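Local coordinates for lipoprotein (Streptococcus pneumoniae, PDB 3CX3) that binds zinc and, as a lipoprotein homologous with ABC-transporter components, probably delivers the metal for uptake, at residues K9-Y21 with L31-I43. Residues are numbered along the deposited sequence; the frame is centred on the assembly and turned at random. Where two conformers were deposited one is given.
Sequences KGMKIVTSFYPIY and LNDVRMIQSSSGI
Met36, a selenomethionine, packs on Tyr21, the two side chains crossing at about a right angle: its CB lies 3.6 Å from Tyr21 CD1, and SE sits 4.7 Å from the ring centroid, 32° off the normal, an oblique Met-aromatic contact. Extended chi1 and chi2 (both -172°) carry the Met36 chain past Tyr21, and the bend at chi3 turns CE to 3.8 Å from Phe17 CA. The Tyr21 ring presents its edge to Val34 O. Backbone bonds identify the strand pairing: Ile13 N donates to Asp33 O, and Ile13 O accepts from Arg35 N at 2.8 Å, so Ile13 bridges alternate residues of a parallel neighbour. Strands 12-15 and 33-36, their short axes 23° apart, are the parallel strands of a beta-alpha-beta unit with helix 18-28 as the crossover; 61-64 flanks 12-15 on its other side. Asn32 OD1 takes Met11 N on an in-plane lone pair (3.0 Å), while its ND2 bonds Ser28 and Tyr150. Val14 CG1 meets Ile37 CG1 at 3.3 Å. Ile43, its side chain about 5 Å from the bound zinc and preceding the ligand His44, makes a CH-pi contact with the Phe17 ring, CG1 3.8 Å from its centroid; Pro19 CD backs the opposite face.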
loop_
_atom_site.group_PDB
_atom_site.type_symbol
_atom_site.label_atom_id
_atom_site.label_comp_id
_atom_site.label_asym_id
_atom_site.label_seq_id
_atom_site.Cartn_x
_atom_site.Cartn_y
_atom_site.Cartn_z
ATOM N N LYS A 9 -4.783 -26.384 12.496
ATOM C CA LYS A 9 -5.632 -25.266 12.068
ATOM C C LYS A 9 -4.729 -24.076 11.774
ATOM O O LYS A 9 -4.556 -23.676 10.617
ATOM C CB LYS A 9 -6.663 -24.867 13.142
ATOM C CG LYS A 9 -8.084 -25.384 12.910
ATOM C CD LYS A 9 -8.795 -24.644 11.776
ATOM C CE LYS A 9 -9.928 -25.476 11.204
ATOM N NZ LYS A 9 -9.415 -26.700 10.519
ATOM N N GLY A 10 -4.135 -23.541 12.841
ATOM C CA GLY A 10 -3.399 -22.285 12.786
ATOM C C GLY A 10 -4.268 -21.260 13.480
ATOM O O GLY A 10 -5.337 -21.607 13.989
HETATM N N MSE A 11 -3.815 -20.008 13.502
HETATM C CA MSE A 11 -4.618 -18.876 13.972
HETATM C C MSE A 11 -5.412 -18.259 12.836
HETATM O O MSE A 11 -4.828 -17.852 11.831
HETATM C CB MSE A 11 -3.734 -17.782 14.571
HETATM C CG MSE A 11 -3.580 -17.832 16.071
HETATM SE SE MSE A 11 -2.739 -16.196 16.754
HETATM C CE MSE A 11 -1.211 -16.028 15.545
ATOM N N LYS A 12 -6.732 -18.176 13.010
ATOM C CA LYS A 12 -7.607 -17.531 12.030
ATOM C C LYS A 12 -7.338 -16.019 12.052
ATOM O O LYS A 12 -7.490 -15.362 13.099
ATOM C CB LYS A 12 -9.079 -17.840 12.325
ATOM C CG LYS A 12 -10.031 -17.565 11.151
ATOM C CD LYS A 12 -11.506 -17.837 11.502
ATOM C CE LYS A 12 -11.898 -19.276 11.168
ATOM N NZ LYS A 12 -13.308 -19.405 10.635
ATOM N N ILE A 13 -6.924 -15.486 10.900
ATOM C CA ILE A 13 -6.439 -14.100 10.801
ATOM C C ILE A 13 -7.128 -13.346 9.661
ATOM O O ILE A 13 -7.054 -13.739 8.502
ATOM C CB ILE A 13 -4.875 -14.029 10.661
ATOM C CG1 ILE A 13 -4.189 -14.344 11.993
ATOM C CG2 ILE A 13 -4.428 -12.691 10.152
ATOM C CD1 ILE A 13 -2.698 -14.633 11.866
ATOM N N VAL A 14 -7.816 -12.265 10.022
ATOM C CA VAL A 14 -8.435 -11.391 9.049
ATOM C C VAL A 14 -7.570 -10.143 8.858
ATOM O O VAL A 14 -6.845 -9.687 9.756
ATOM C CB VAL A 14 -9.924 -11.093 9.377
ATOM C CG1 VAL A 14 -10.532 -10.135 8.362
ATOM C CG2 VAL A 14 -10.729 -12.381 9.362
ATOM N N THR A 15 -7.674 -9.595 7.661
ATOM C CA THR A 15 -6.686 -8.700 7.114
ATOM C C THR A 15 -7.401 -7.674 6.263
ATOM O O THR A 15 -8.373 -8.010 5.594
ATOM C CB THR A 15 -5.704 -9.560 6.350
ATOM O OG1 THR A 15 -4.525 -9.734 7.162
ATOM C CG2 THR A 15 -5.397 -9.005 5.002
ATOM N N SER A 16 -6.962 -6.421 6.311
ATOM C CA SER A 16 -7.770 -5.350 5.722
ATOM C C SER A 16 -7.728 -5.374 4.211
ATOM O O SER A 16 -8.766 -5.604 3.562
ATOM C CB SER A 16 -7.457 -3.971 6.297
ATOM O OG SER A 16 -6.091 -3.650 6.213
ATOM N N PHE A 17 -6.528 -5.179 3.661
ATOM C CA PHE A 17 -6.319 -5.156 2.217
ATOM C C PHE A 17 -4.947 -5.755 1.869
ATOM O O PHE A 17 -4.286 -6.275 2.766
ATOM C CB PHE A 17 -6.607 -3.757 1.637
ATOM C CG PHE A 17 -5.476 -2.775 1.753
ATOM C CD1 PHE A 17 -4.957 -2.400 3.007
ATOM C CD2 PHE A 17 -4.972 -2.170 0.611
ATOM C CE1 PHE A 17 -3.910 -1.462 3.112
ATOM C CE2 PHE A 17 -3.938 -1.253 0.694
ATOM C CZ PHE A 17 -3.406 -0.882 1.970
ATOM N N TYR A 18 -4.543 -5.716 0.596
ATOM C CA TYR A 18 -3.455 -6.564 0.091
ATOM C C TYR A 18 -2.056 -6.445 0.728
ATOM O O TYR A 18 -1.465 -7.470 1.072
ATOM C CB TYR A 18 -3.318 -6.506 -1.430
ATOM C CG TYR A 18 -2.040 -7.166 -1.885
ATOM C CD1 TYR A 18 -1.947 -8.556 -1.939
ATOM C CD2 TYR A 18 -0.910 -6.411 -2.236
ATOM C CE1 TYR A 18 -0.767 -9.190 -2.362
ATOM C CE2 TYR A 18 0.284 -7.034 -2.647
ATOM C CZ TYR A 18 0.338 -8.428 -2.703
ATOM O OH TYR A 18 1.468 -9.093 -3.096
ATOM N N PRO A 19 -1.476 -5.221 0.804
ATOM C CA PRO A 19 -0.132 -5.163 1.395
ATOM C C PRO A 19 -0.123 -5.838 2.750
ATOM O O PRO A 19 0.894 -6.366 3.161
ATOM C CB PRO A 19 0.126 -3.664 1.555
ATOM C CG PRO A 19 -0.731 -3.010 0.529
ATOM C CD PRO A 19 -1.941 -3.892 0.355
ATOM N N ILE A 20 -1.261 -5.814 3.432
ATOM C CA ILE A 20 -1.390 -6.442 4.746
ATOM C C ILE A 20 -1.543 -7.964 4.584
ATOM O O ILE A 20 -0.838 -8.742 5.233
ATOM C CB ILE A 20 -2.583 -5.850 5.539
ATOM C CG1 ILE A 20 -2.241 -4.488 6.144
ATOM C CG2 ILE A 20 -2.935 -6.750 6.669
ATOM C CD1 ILE A 20 -1.228 -3.689 5.378
ATOM N N TYR A 21 -2.471 -8.375 3.718
ATOM C CA TYR A 21 -2.647 -9.777 3.373
ATOM C C TYR A 21 -1.299 -10.439 3.175
ATOM O O TYR A 21 -0.970 -11.413 3.860
ATOM C CB TYR A 21 -3.470 -9.897 2.088
ATOM C CG TYR A 21 -3.793 -11.317 1.688
ATOM C CD1 TYR A 21 -4.514 -12.156 2.541
ATOM C CD2 TYR A 21 -3.384 -11.822 0.445
ATOM C CE1 TYR A 21 -4.811 -13.459 2.181
ATOM C CE2 TYR A 21 -3.678 -13.126 0.073
ATOM C CZ TYR A 21 -4.398 -13.939 0.947
ATOM O OH TYR A 21 -4.706 -15.231 0.582
ATOM N N LEU A 31 1.903 -21.204 8.759
ATOM C CA LEU A 31 1.373 -21.399 10.108
ATOM C C LEU A 31 -0.109 -21.144 10.357
ATOM O O LEU A 31 -0.775 -21.964 10.992
ATOM C CB LEU A 31 2.168 -20.566 11.098
ATOM C CG LEU A 31 3.495 -21.154 11.533
ATOM C CD1 LEU A 31 4.076 -20.213 12.553
ATOM C CD2 LEU A 31 3.302 -22.551 12.110
ATOM N N ASN A 32 -0.618 -20.010 9.891
ATOM C CA ASN A 32 -1.944 -19.579 10.302
ATOM C C ASN A 32 -2.969 -19.547 9.169
ATOM O O ASN A 32 -2.614 -19.650 8.002
ATOM C CB ASN A 32 -1.845 -18.217 11.002
ATOM C CG ASN A 32 -0.818 -18.203 12.136
ATOM O OD1 ASN A 32 -1.089 -18.669 13.241
ATOM N ND2 ASN A 32 0.360 -17.649 11.866
ATOM N N ASP A 33 -4.243 -19.421 9.526
ATOM C CA ASP A 33 -5.305 -19.236 8.537
ATOM C C ASP A 33 -5.499 -17.747 8.236
ATOM O O ASP A 33 -6.330 -17.066 8.863
ATOM C CB ASP A 33 -6.621 -19.889 8.991
ATOM C CG ASP A 33 -7.798 -19.567 8.061
ATOM O OD1 ASP A 33 -7.602 -19.371 6.838
ATOM O OD2 ASP A 33 -8.935 -19.502 8.574
ATOM N N VAL A 34 -4.724 -17.263 7.261
ATOM C CA VAL A 34 -4.716 -15.850 6.892
ATOM C C VAL A 34 -5.633 -15.617 5.710
ATOM O O VAL A 34 -5.363 -16.071 4.603
ATOM C CB VAL A 34 -3.293 -15.317 6.570
ATOM C CG1 VAL A 34 -3.348 -13.840 6.213
ATOM C CG2 VAL A 34 -2.349 -15.531 7.741
ATOM N N ARG A 35 -6.725 -14.912 5.981
ATOM C CA ARG A 35 -7.667 -14.468 4.959
ATOM C C ARG A 35 -7.853 -12.943 4.976
ATOM O O ARG A 35 -7.518 -12.270 5.955
ATOM C CB ARG A 35 -9.009 -15.200 5.094
ATOM C CG ARG A 35 -9.261 -15.794 6.468
ATOM C CD ARG A 35 -10.709 -16.184 6.629
ATOM N NE ARG A 35 -10.975 -17.510 6.085
ATOM C CZ ARG A 35 -11.332 -18.556 6.825
ATOM N NH1 ARG A 35 -11.476 -18.416 8.139
ATOM N NH2 ARG A 35 -11.554 -19.737 6.252
HETATM N N MSE A 36 -8.386 -12.413 3.878
HETATM C CA MSE A 36 -8.446 -10.971 3.654
HETATM C C MSE A 36 -9.907 -10.506 3.644
HETATM O O MSE A 36 -10.750 -11.237 3.140
HETATM C CB MSE A 36 -7.767 -10.676 2.321
HETATM C CG MSE A 36 -7.569 -9.212 2.010
HETATM SE SE MSE A 36 -6.919 -9.022 0.192
HETATM C CE MSE A 36 -7.964 -7.446 -0.302
ATOM N N ILE A 37 -10.210 -9.316 4.191
ATOM C CA ILE A 37 -11.610 -8.835 4.311
ATOM C C ILE A 37 -12.338 -8.863 2.969
ATOM O O ILE A 37 -13.582 -8.850 2.922
ATOM C CB ILE A 37 -11.759 -7.447 5.009
ATOM C CG1 ILE A 37 -11.712 -7.603 6.520
ATOM C CG2 ILE A 37 -13.092 -6.812 4.706
ATOM C CD1 ILE A 37 -11.789 -6.288 7.277
ATOM N N GLN A 38 -11.553 -8.903 1.889
ATOM C CA GLN A 38 -12.029 -9.367 0.582
ATOM C C GLN A 38 -13.552 -9.286 0.411
ATOM O O GLN A 38 -14.218 -10.266 0.036
ATOM C CB GLN A 38 -11.517 -10.800 0.280
ATOM C CG GLN A 38 -11.905 -11.882 1.322
ATOM C CD GLN A 38 -11.511 -13.302 0.921
ATOM O OE1 GLN A 38 -10.404 -13.767 1.225
ATOM N NE2 GLN A 38 -12.425 -14.000 0.243
ATOM N N SER A 39 -14.103 -8.120 0.723
ATOM C CA SER A 39 -15.451 -7.796 0.287
ATOM C C SER A 39 -15.246 -7.223 -1.123
ATOM O O SER A 39 -16.011 -7.541 -2.051
ATOM C CB SER A 39 -16.115 -6.789 1.245
ATOM O OG SER A 39 -17.530 -6.774 1.117
ATOM N N SER A 40 -14.173 -6.428 -1.258
ATOM C CA SER A 40 -13.749 -5.749 -2.500
ATOM C C SER A 40 -14.465 -4.415 -2.714
ATOM O O SER A 40 -15.656 -4.286 -2.407
ATOM C CB SER A 40 -13.873 -6.655 -3.737
ATOM O OG SER A 40 -13.102 -6.161 -4.819
ATOM N N SER A 41 -13.713 -3.432 -3.223
ATOM C CA SER A 41 -14.209 -2.072 -3.526
ATOM C C SER A 41 -13.056 -1.056 -3.676
ATOM O O SER A 41 -12.858 -0.499 -4.774
ATOM C CB SER A 41 -15.265 -1.581 -2.512
ATOM O OG SER A 41 -15.493 -0.181 -2.621
ATOM N N GLY A 42 -12.307 -0.818 -2.593
ATOM C CA GLY A 42 -11.225 0.186 -2.610
ATOM C C GLY A 42 -10.929 0.799 -1.255
ATOM O O GLY A 42 -11.744 1.560 -0.721
ATOM N N ILE A 43 -9.740 0.491 -0.729
ATOM C CA ILE A 43 -9.385 0.681 0.690
ATOM C C ILE A 43 -9.689 2.065 1.280
ATOM O O ILE A 43 -9.974 2.171 2.478
ATOM C CB ILE A 43 -7.874 0.293 0.981
ATOM C CG1 ILE A 43 -7.564 0.319 2.479
ATOM C CG2 ILE A 43 -6.890 1.212 0.230
ATOM C CD1 ILE A 43 -8.236 -0.757 3.295
#